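Spermidine/putrescine ABC transporter, periplasmic binding protein (PDB 2V84) probably binds polyamines such as spermidine and putrescine in the periplasm, as the receptor component of an ABC transport system. Local coordinates at residues 132-137 against 244-249; 94-99 against 123-128; 181-186 against 331-336. All coordinates share one frame; numbering follows the deposited sequence.

How the contacts relate
Contact 2 comes first along the chain and closes before contact 1 opens, while the segments of contacts 1 and 3 alternate. Strand 125-137 runs through both contact 1 and contact 2: the start of the strand and the residues just before it meet the loop after strand 93-94, and its far end pairs with strand 243-246. The centres of those two contacts lie about 31 Å apart, on opposite sides of the chain's centre, so one long strand ties distant parts of the molecule together, consistent with the two-lobed build of periplasmic solute-binding proteins. Contact 3, which brings in the C-terminal helix 330-342, touches neither; its centre is about 25 Å from that of contact 1 and about 29 Å from that of contact 2.

Contact 1: 132-137 against 244-249; sequences AGIAVN and DFFIPQ
Asp244 starts an antiparallel pairing with Val136 through two backbone bonds, Val136 N to Asp244 O (2.7 Å) and Asp244 N to Val136 O (3.0 Å); its carboxylate is engaged elsewhere, by Tyr144 and Arg146. Strands 133-137 and 244-246, neighbours in the mixed sheet, run 166° apart in direction. Phe245 forms the non-hydrogen-bonded pair with Ala135. A chi1 of 174°, which sets CG opposite the backbone N, carries the Phe245 ring over to the Gly133 backbone, CZ being 3.6 Å from Gly133 N; Phe231 of helix 228-234 also touches Phe245. Phe246 restores the hydrogen-bonded pattern with Ile134 (Ile134 N to Phe246 O, 2.8 Å; Phe246 N to Ile134 O, 2.9 Å). CB of Ile134 sits over the Phe246 ring face, 4.2 Å from its centroid, as a CH-pi contact, whereas Val136 CG2 meets the ring edge at CE1 (3.6 Å). Past the strand, Ile247 CG1 rests near O of Ala132, whose side chain neighbours Glu168, predicted to bind spermidine, and Pro248 CG touches Ile134 CD1 (3.7 Å). Four backbone bonds thus fix the register, while Ile134 and Val136, at face and edge, probably restrict the rotation of the Phe246 ring.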
loop_
_atom_site.group_PDB
_atom_site.type_symbol
_atom_site.label_atom_id
_atom_site.label_comp_id
_atom_site.label_asym_id
_atom_site.label_seq_id
_atom_site.Cartn_x
_atom_site.Cartn_y
_atom_site.Cartn_z
ATOM N N ALA A 132 2.578 4.944 2.790
ATOM C CA ALA A 132 3.161 6.022 1.996
ATOM C C ALA A 132 3.738 7.021 2.969
ATOM O O ALA A 132 3.343 7.100 4.131
ATOM C CB ALA A 132 2.104 6.687 1.123
ATOM N N GLY A 133 4.691 7.798 2.500
ATOM C CA GLY A 133 5.247 8.844 3.337
ATOM C C GLY A 133 5.719 9.980 2.454
ATOM O O GLY A 133 5.148 10.232 1.391
ATOM N N ILE A 134 6.752 10.678 2.911
ATOM C CA ILE A 134 7.246 11.860 2.212
ATOM C C ILE A 134 8.741 11.716 2.045
ATOM O O ILE A 134 9.436 11.358 2.994
ATOM C CB ILE A 134 6.951 13.165 3.042
ATOM C CG1 ILE A 134 5.455 13.274 3.378
ATOM C CG2 ILE A 134 7.448 14.425 2.296
ATOM C CD1 ILE A 134 5.140 14.268 4.503
ATOM N N ALA A 135 9.217 12.010 0.838
ATOM C CA ALA A 135 10.640 12.095 0.545
ATOM C C ALA A 135 11.025 13.567 0.445
ATOM O O ALA A 135 10.345 14.348 -0.201
ATOM C CB ALA A 135 10.967 11.367 -0.744
ATOM N N VAL A 136 12.135 13.950 1.082
ATOM C CA VAL A 136 12.591 15.324 1.012
ATOM C C VAL A 136 14.003 15.276 0.472
ATOM O O VAL A 136 14.782 14.443 0.916
ATOM C CB VAL A 136 12.624 16.017 2.380
ATOM C CG1 VAL A 136 13.245 17.389 2.245
ATOM C CG2 VAL A 136 11.195 16.170 2.937
ATOM N N ASN A 137 14.297 16.142 -0.494
ATOM C CA ASN A 137 15.655 16.333 -1.001
ATOM C C ASN A 137 16.365 17.301 -0.035
ATOM O O ASN A 137 16.090 18.504 -0.040
ATOM C CB ASN A 137 15.602 16.874 -2.445
ATOM C CG ASN A 137 16.976 17.152 -3.023
ATOM O OD1 ASN A 137 17.917 17.396 -2.285
ATOM N ND2 ASN A 137 17.096 17.124 -4.359
ATOM N N ASP A 244 15.664 12.182 2.651
ATOM C CA ASP A 244 15.043 11.835 3.908
ATOM C C ASP A 244 13.644 11.431 3.551
ATOM O O ASP A 244 12.852 12.275 3.118
ATOM C CB ASP A 244 15.010 13.050 4.837
ATOM C CG ASP A 244 14.497 12.730 6.224
ATOM O OD1 ASP A 244 14.140 11.567 6.527
ATOM O OD2 ASP A 244 14.431 13.682 7.037
ATOM N N PHE A 245 13.370 10.137 3.682
ATOM C CA PHE A 245 12.038 9.610 3.542
ATOM C C PHE A 245 11.551 9.368 4.950
ATOM O O PHE A 245 12.280 8.776 5.755
ATOM C CB PHE A 245 12.017 8.282 2.752
ATOM C CG PHE A 245 10.673 7.660 2.715
ATOM C CD1 PHE A 245 9.754 8.019 1.734
ATOM C CD2 PHE A 245 10.276 6.791 3.725
ATOM C CE1 PHE A 245 8.478 7.510 1.775
ATOM C CE2 PHE A 245 9.015 6.262 3.744
ATOM C CZ PHE A 245 8.107 6.628 2.773
ATOM N N PHE A 246 10.335 9.817 5.242
ATOM C CA PHE A 246 9.706 9.583 6.544
ATOM C C PHE A 246 8.211 9.443 6.394
ATOM O O PHE A 246 7.604 10.030 5.506
ATOM C CB PHE A 246 9.999 10.736 7.530
ATOM C CG PHE A 246 9.730 12.099 6.965
ATOM C CD1 PHE A 246 10.708 12.768 6.235
ATOM C CD2 PHE A 246 8.521 12.734 7.190
ATOM C CE1 PHE A 246 10.463 14.034 5.692
ATOM C CE2 PHE A 246 8.265 13.986 6.660
ATOM C CZ PHE A 246 9.244 14.644 5.903
ATOM N N ILE A 247 7.617 8.666 7.287
ATOM C CA ILE A 247 6.173 8.658 7.457
ATOM C C ILE A 247 5.959 9.538 8.688
ATOM O O ILE A 247 6.523 9.241 9.737
ATOM C CB ILE A 247 5.658 7.220 7.714
ATOM C CG1 ILE A 247 6.027 6.303 6.542
ATOM C CG2 ILE A 247 4.144 7.222 8.032
ATOM C CD1 ILE A 247 6.358 4.858 6.934
ATOM N N PRO A 248 5.181 10.642 8.566
ATOM C CA PRO A 248 4.997 11.551 9.685
ATOM C C PRO A 248 4.518 10.828 10.954
ATOM O O PRO A 248 3.563 10.045 10.893
ATOM C CB PRO A 248 3.939 12.524 9.161
ATOM C CG PRO A 248 4.225 12.558 7.682
ATOM C CD PRO A 248 4.501 11.129 7.348
ATOM N N GLN A 249 5.199 11.087 12.068
ATOM C CA GLN A 249 5.005 10.331 13.313
ATOM C C GLN A 249 4.212 11.097 14.372
ATOM O O GLN A 249 3.844 10.521 15.409
ATOM C CB GLN A 249 6.363 9.891 13.885
ATOM C CG GLN A 249 7.169 8.936 12.991
ATOM C CD GLN A 249 6.543 7.552 12.839
ATOM O OE1 GLN A 249 6.319 6.847 13.818
ATOM N NE2 GLN A 249 6.269 7.161 11.611
#

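Contact 2: 94-99 against 123-128; sequences EKIDLS and YSVPYY
Glu94 meets Tyr123 through its backbone: Glu94 O lies 3.6 Å from Tyr123 CD1, approaching the ring obliquely. A water lies within bonding distance of both carbonyls, Glu94 O at 2.8 Å and Tyr123 O at 2.7 Å; direct backbone bonding comes one residue before Tyr123, between Ile96 and Glu122. The Glu94 carboxylate is held elsewhere, by Gly265 N and Arg269. Lys95 follows with its aliphatic chain laid obliquely across the phenol end of Tyr123. CG is 3.6 Å from Tyr123 CZ, and because the chain is extended beyond CG, CE also comes within 3.3 Å of Tyr123 OH; the touching parts of Lys95 are thus methylenes. Here the polypeptide leaves strand 93-94, which pairs antiparallel with 262-263, and passes the start of strand 125-137, so the contact joins the edge of a small two-stranded sheet to the entry of the long strand of the mixed sheet. The 94-98 and 123-125 runs are inclined by 47°. The CB of Ile96 is directed toward 123-128. Its CG1 is anti to the carbonyl carbon (chi1 -65°) and its outer bond is extended, which sends CD1 against the peptide between Tyr123 and Ser124, 3.5 Å from Ser124 N, and on to Val125 CG2 at 4.0 Å. Helix 269-279 flanks this apolar patch, with His273 touching Ile96 and Ile276 touching Val125. Leu98 reaches the same Val125 methyl, CD2 to CG2 4.2 Å, the two side chains lying alongside and running antiparallel.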
loop_
_atom_site.group_PDB
_atom_site.type_symbol
_atom_site.label_atom_id
_atom_site.label_comp_id
_atom_site.label_asym_id
_atom_site.label_seq_id
_atom_site.Cartn_x
_atom_site.Cartn_y
_atom_site.Cartn_z
ATOM N N GLU A 94 -13.641 -16.275 -1.806
ATOM C CA GLU A 94 -13.883 -17.639 -1.288
ATOM C C GLU A 94 -13.197 -17.817 0.033
ATOM O O GLU A 94 -12.155 -17.200 0.256
ATOM C CB GLU A 94 -13.361 -18.697 -2.252
ATOM C CG GLU A 94 -14.087 -18.646 -3.578
ATOM C CD GLU A 94 -13.866 -19.865 -4.430
ATOM O OE1 GLU A 94 -12.970 -20.668 -4.120
ATOM O OE2 GLU A 94 -14.602 -20.027 -5.429
ATOM N N LYS A 95 -13.802 -18.621 0.909
ATOM C CA LYS A 95 -13.154 -18.980 2.182
ATOM C C LYS A 95 -11.821 -19.659 1.912
ATOM O O LYS A 95 -11.685 -20.443 0.974
ATOM C CB LYS A 95 -14.079 -19.871 3.046
ATOM C CG LYS A 95 -15.295 -19.111 3.594
ATOM C CD LYS A 95 -16.103 -19.944 4.602
ATOM C CE LYS A 95 -17.324 -19.159 5.119
ATOM N NZ LYS A 95 -18.088 -19.975 6.098
ATOM N N ILE A 96 -10.840 -19.355 2.751
ATOM C CA ILE A 96 -9.508 -19.918 2.658
ATOM C C ILE A 96 -9.387 -21.049 3.675
ATOM O O ILE A 96 -9.912 -20.954 4.781
ATOM C CB ILE A 96 -8.437 -18.815 2.910
ATOM C CG1 ILE A 96 -8.519 -17.790 1.764
ATOM C CG2 ILE A 96 -7.038 -19.422 3.010
ATOM C CD1 ILE A 96 -7.566 -16.591 1.872
ATOM N N ASP A 97 -8.756 -22.146 3.258
ATOM C CA ASP A 97 -8.503 -23.295 4.119
ATOM C C ASP A 97 -7.124 -23.129 4.726
ATOM O O ASP A 97 -6.108 -23.426 4.087
ATOM C CB ASP A 97 -8.600 -24.609 3.314
ATOM C CG ASP A 97 -8.296 -25.834 4.150
ATOM O OD1 ASP A 97 -8.142 -25.726 5.392
ATOM O OD2 ASP A 97 -8.195 -26.932 3.572
ATOM N N LEU A 98 -7.085 -22.635 5.956
ATOM C CA LEU A 98 -5.811 -22.281 6.556
ATOM C C LEU A 98 -4.958 -23.500 6.896
ATOM O O LEU A 98 -3.756 -23.363 7.159
ATOM C CB LEU A 98 -6.003 -21.393 7.787
ATOM C CG LEU A 98 -6.611 -19.996 7.590
ATOM C CD1 LEU A 98 -6.761 -19.334 8.967
ATOM C CD2 LEU A 98 -5.806 -19.129 6.625
ATOM N N SER A 99 -5.572 -24.689 6.871
ATOM C CA SER A 99 -4.815 -25.911 7.161
ATOM C C SER A 99 -3.829 -26.150 6.014
ATOM O O SER A 99 -2.823 -26.837 6.192
ATOM C CB SER A 99 -5.725 -27.132 7.383
ATOM O OG SER A 99 -6.351 -27.529 6.174
ATOM N N TYR A 123 -11.009 -15.048 4.673
ATOM C CA TYR A 123 -11.182 -14.704 3.273
ATOM C C TYR A 123 -9.922 -14.043 2.763
ATOM O O TYR A 123 -9.851 -13.658 1.600
ATOM C CB TYR A 123 -12.355 -13.750 3.086
ATOM C CG TYR A 123 -13.721 -14.404 3.247
ATOM C CD1 TYR A 123 -14.348 -14.997 2.169
ATOM C CD2 TYR A 123 -14.373 -14.409 4.482
ATOM C CE1 TYR A 123 -15.608 -15.587 2.313
ATOM C CE2 TYR A 123 -15.630 -15.011 4.645
ATOM C CZ TYR A 123 -16.241 -15.592 3.555
ATOM O OH TYR A 123 -17.490 -16.173 3.673
ATOM N N SER A 124 -8.929 -13.876 3.632
ATOM C CA SER A 124 -7.724 -13.102 3.246
ATOM C C SER A 124 -6.527 -13.515 4.068
ATOM O O SER A 124 -6.683 -13.901 5.212
ATOM C CB SER A 124 -7.969 -11.593 3.431
ATOM O OG SER A 124 -8.121 -11.235 4.811
ATOM N N VAL A 125 -5.327 -13.402 3.506
ATOM C CA VAL A 125 -4.116 -13.620 4.302
ATOM C C VAL A 125 -3.193 -12.456 4.048
ATOM O O VAL A 125 -2.962 -12.145 2.913
ATOM C CB VAL A 125 -3.370 -14.918 3.885
ATOM C CG1 VAL A 125 -2.024 -15.048 4.657
ATOM C CG2 VAL A 125 -4.255 -16.172 4.143
ATOM N N PRO A 126 -2.686 -11.778 5.095
ATOM C CA PRO A 126 -1.826 -10.615 4.825
ATOM C C PRO A 126 -0.635 -10.872 3.909
ATOM O O PRO A 126 0.049 -11.888 4.043
ATOM C CB PRO A 126 -1.311 -10.226 6.221
ATOM C CG PRO A 126 -2.398 -10.665 7.119
ATOM C CD PRO A 126 -2.939 -11.942 6.535
ATOM N N TYR A 127 -0.380 -9.915 3.015
ATOM C CA TYR A 127 0.697 -9.969 2.041
ATOM C C TYR A 127 1.796 -8.980 2.461
ATOM O O TYR A 127 2.984 -9.319 2.482
ATOM C CB TYR A 127 0.090 -9.578 0.687
ATOM C CG TYR A 127 0.981 -9.698 -0.503
ATOM C CD1 TYR A 127 1.968 -8.751 -0.760
ATOM C CD2 TYR A 127 0.798 -10.734 -1.413
ATOM C CE1 TYR A 127 2.764 -8.853 -1.860
ATOM C CE2 TYR A 127 1.613 -10.849 -2.532
ATOM C CZ TYR A 127 2.585 -9.916 -2.747
ATOM O OH TYR A 127 3.391 -10.005 -3.871
ATOM N N TYR A 128 1.400 -7.757 2.808
ATOM C CA TYR A 128 2.360 -6.752 3.243
ATOM C C TYR A 128 1.611 -5.612 3.901
ATOM O O TYR A 128 0.480 -5.358 3.556
ATOM C CB TYR A 128 3.290 -6.267 2.068
ATOM C CG TYR A 128 4.285 -5.249 2.569
ATOM C CD1 TYR A 128 5.271 -5.618 3.481
ATOM C CD2 TYR A 128 4.200 -3.908 2.184
ATOM C CE1 TYR A 128 6.154 -4.683 4.003
ATOM C CE2 TYR A 128 5.079 -2.969 2.714
ATOM C CZ TYR A 128 6.036 -3.365 3.618
ATOM O OH TYR A 128 6.906 -2.429 4.115
HETATM O O HOH W 1 -10.514 -15.107 -0.520
#

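Contact 3: 181-186 against 331-336; sequences VNTKNE and EHYNAH
A helix-to-loop contact joins C-terminal helix 330-342 to the connection between helices 166-176 and 186-200, and it rests on one buried hydrogen bond and one side chain laid over a ring. Tyr333 OH donates the bond to Thr183 O over 2.7 Å. The hydroxyl approaches within the plane of the Thr183 carbonyl, at one of its lone pairs (C=O...donor angle 134°), and also packs against the loop backbone, 3.3 Å from Asn182 C. Thr183 O lies at the ring edge, 3.3 Å from Tyr333 CE1. Glu186, the first residue of helix 186-200, reaches across His332 with an extended chain, its CG 3.7 Å from the centroid of the imidazole ring and 9° off the normal, in a CH-pi contact. Its carboxylate is turned 45° from the ring, and OE2, 3.1 Å from His332 NE2, makes too poor an angle for a hydrogen bond. Val181 O accepts from Arg167, predicted to bind spermidine; Asn182 OD1, bonded chiefly to Thr324 N, does so only weakly; this loop is a probable second shell. Leu189 of helix 186-200 touches both His332 and Tyr333, Met166 of helix 166-176 flanks Tyr333, and Thr321 of strand 321-322 packs on Val181 and Asn182.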
loop_
_atom_site.group_PDB
_atom_site.type_symbol
_atom_site.label_atom_id
_atom_site.label_comp_id
_atom_site.label_asym_id
_atom_site.label_seq_id
_atom_site.Cartn_x
_atom_site.Cartn_y
_atom_site.Cartn_z
ATOM N N VAL A 181 -8.524 8.712 9.789
ATOM C CA VAL A 181 -8.362 8.633 8.333
ATOM C C VAL A 181 -9.524 7.893 7.667
ATOM O O VAL A 181 -9.673 7.916 6.443
ATOM C CB VAL A 181 -6.949 8.065 7.861
ATOM C CG1 VAL A 181 -5.810 8.665 8.675
ATOM C CG2 VAL A 181 -6.893 6.578 7.905
ATOM N N ASN A 182 -10.377 7.268 8.485
ATOM C CA ASN A 182 -11.559 6.571 7.990
ATOM C C ASN A 182 -12.861 7.201 8.464
ATOM O O ASN A 182 -13.911 6.553 8.411
ATOM C CB ASN A 182 -11.558 5.089 8.427
ATOM C CG ASN A 182 -10.302 4.369 8.021
ATOM O OD1 ASN A 182 -9.958 4.338 6.843
ATOM N ND2 ASN A 182 -9.590 3.805 8.995
ATOM N N THR A 183 -12.786 8.450 8.921
ATOM C CA THR A 183 -13.943 9.126 9.498
ATOM C C THR A 183 -15.157 9.115 8.566
ATOM O O THR A 183 -15.032 9.055 7.337
ATOM C CB THR A 183 -13.614 10.568 9.963
ATOM O OG1 THR A 183 -14.605 10.989 10.913
ATOM C CG2 THR A 183 -13.573 11.552 8.786
ATOM N N LYS A 184 -16.333 9.136 9.179
ATOM C CA LYS A 184 -17.579 9.150 8.460
ATOM C C LYS A 184 -18.265 10.483 8.718
ATOM O O LYS A 184 -19.313 10.775 8.122
ATOM C CB LYS A 184 -18.455 8.001 8.947
ATOM C CG LYS A 184 -17.976 6.632 8.450
ATOM C CD LYS A 184 -17.926 5.619 9.581
ATOM C CE LYS A 184 -17.459 4.267 9.072
ATOM N NZ LYS A 184 -17.420 3.250 10.166
ATOM N N ASN A 185 -17.669 11.267 9.621
ATOM C CA ASN A 185 -18.157 12.594 9.990
ATOM C C ASN A 185 -18.005 13.585 8.846
ATOM O O ASN A 185 -16.892 13.847 8.373
ATOM C CB ASN A 185 -17.439 13.098 11.248
ATOM C CG ASN A 185 -17.933 14.461 11.709
ATOM O OD1 ASN A 185 -17.853 15.451 10.982
ATOM N ND2 ASN A 185 -18.438 14.514 12.936
ATOM N N GLU A 186 -19.136 14.137 8.421
ATOM C CA GLU A 186 -19.202 14.994 7.239
ATOM C C GLU A 186 -18.494 16.340 7.395
ATOM O O GLU A 186 -17.890 16.843 6.436
ATOM C CB GLU A 186 -20.665 15.182 6.812
ATOM C CG GLU A 186 -21.251 13.973 6.077
ATOM C CD GLU A 186 -22.774 13.887 6.172
ATOM O OE1 GLU A 186 -23.433 14.944 6.301
ATOM O OE2 GLU A 186 -23.317 12.756 6.109
ATOM N N GLU A 331 -19.295 8.321 -0.524
ATOM C CA GLU A 331 -19.909 9.339 -1.379
ATOM C C GLU A 331 -19.445 10.751 -1.044
ATOM O O GLU A 331 -19.332 11.591 -1.935
ATOM C CB GLU A 331 -21.440 9.250 -1.352
ATOM C CG GLU A 331 -22.040 8.309 -2.405
ATOM C CD GLU A 331 -21.405 6.919 -2.415
ATOM O OE1 GLU A 331 -21.989 5.986 -1.821
ATOM O OE2 GLU A 331 -20.313 6.759 -3.012
ATOM N N HIS A 332 -19.171 11.001 0.234
ATOM C CA HIS A 332 -18.676 12.303 0.673
ATOM C C HIS A 332 -17.211 12.459 0.313
ATOM O O HIS A 332 -16.784 13.529 -0.106
ATOM C CB HIS A 332 -18.863 12.489 2.175
ATOM C CG HIS A 332 -20.247 12.174 2.649
ATOM N ND1 HIS A 332 -21.358 12.860 2.210
ATOM C CD2 HIS A 332 -20.699 11.235 3.509
ATOM C CE1 HIS A 332 -22.436 12.358 2.781
ATOM N NE2 HIS A 332 -22.062 11.371 3.577
ATOM N N TYR A 333 -16.445 11.385 0.487
ATOM C CA TYR A 333 -15.053 11.357 0.045
ATOM C C TYR A 333 -14.962 11.646 -1.449
ATOM O O TYR A 333 -14.169 12.487 -1.871
ATOM C CB TYR A 333 -14.414 9.997 0.335
ATOM C CG TYR A 333 -14.022 9.733 1.771
ATOM C CD1 TYR A 333 -14.969 9.302 2.706
ATOM C CD2 TYR A 333 -12.700 9.865 2.182
ATOM C CE1 TYR A 333 -14.606 9.037 4.024
ATOM C CE2 TYR A 333 -12.319 9.599 3.495
ATOM C CZ TYR A 333 -13.284 9.181 4.409
ATOM O OH TYR A 333 -12.923 8.921 5.705
ATOM N N ASN A 334 -15.776 10.952 -2.245
ATOM C CA ASN A 334 -15.793 11.145 -3.703
ATOM C C ASN A 334 -16.070 12.573 -4.146
ATOM O O ASN A 334 -15.418 13.085 -5.060
ATOM C CB ASN A 334 -16.841 10.261 -4.359
ATOM C CG ASN A 334 -16.400 8.823 -4.538
ATOM O OD1 ASN A 334 -15.344 8.405 -4.082
ATOM N ND2 ASN A 334 -17.238 8.047 -5.217
ATOM N N ALA A 335 -17.076 13.178 -3.506
ATOM C CA ALA A 335 -17.561 14.515 -3.829
ATOM C C ALA A 335 -16.532 15.580 -3.518
ATOM O O ALA A 335 -16.346 16.517 -4.294
ATOM C CB ALA A 335 -18.869 14.802 -3.087
ATOM N N HIS A 336 -15.844 15.432 -2.390
ATOM C CA HIS A 336 -14.772 16.348 -2.047
ATOM C C HIS A 336 -13.549 16.118 -2.938
ATOM O O HIS A 336 -12.930 17.077 -3.404
ATOM C CB HIS A 336 -14.391 16.206 -0.574
ATOM C CG HIS A 336 -15.404 16.778 0.369
ATOM N ND1 HIS A 336 -15.679 18.127 0.437
ATOM C CD2 HIS A 336 -16.205 16.187 1.287
ATOM C CE1 HIS A 336 -16.609 18.342 1.349
ATOM N NE2 HIS A 336 -16.943 17.181 1.883
#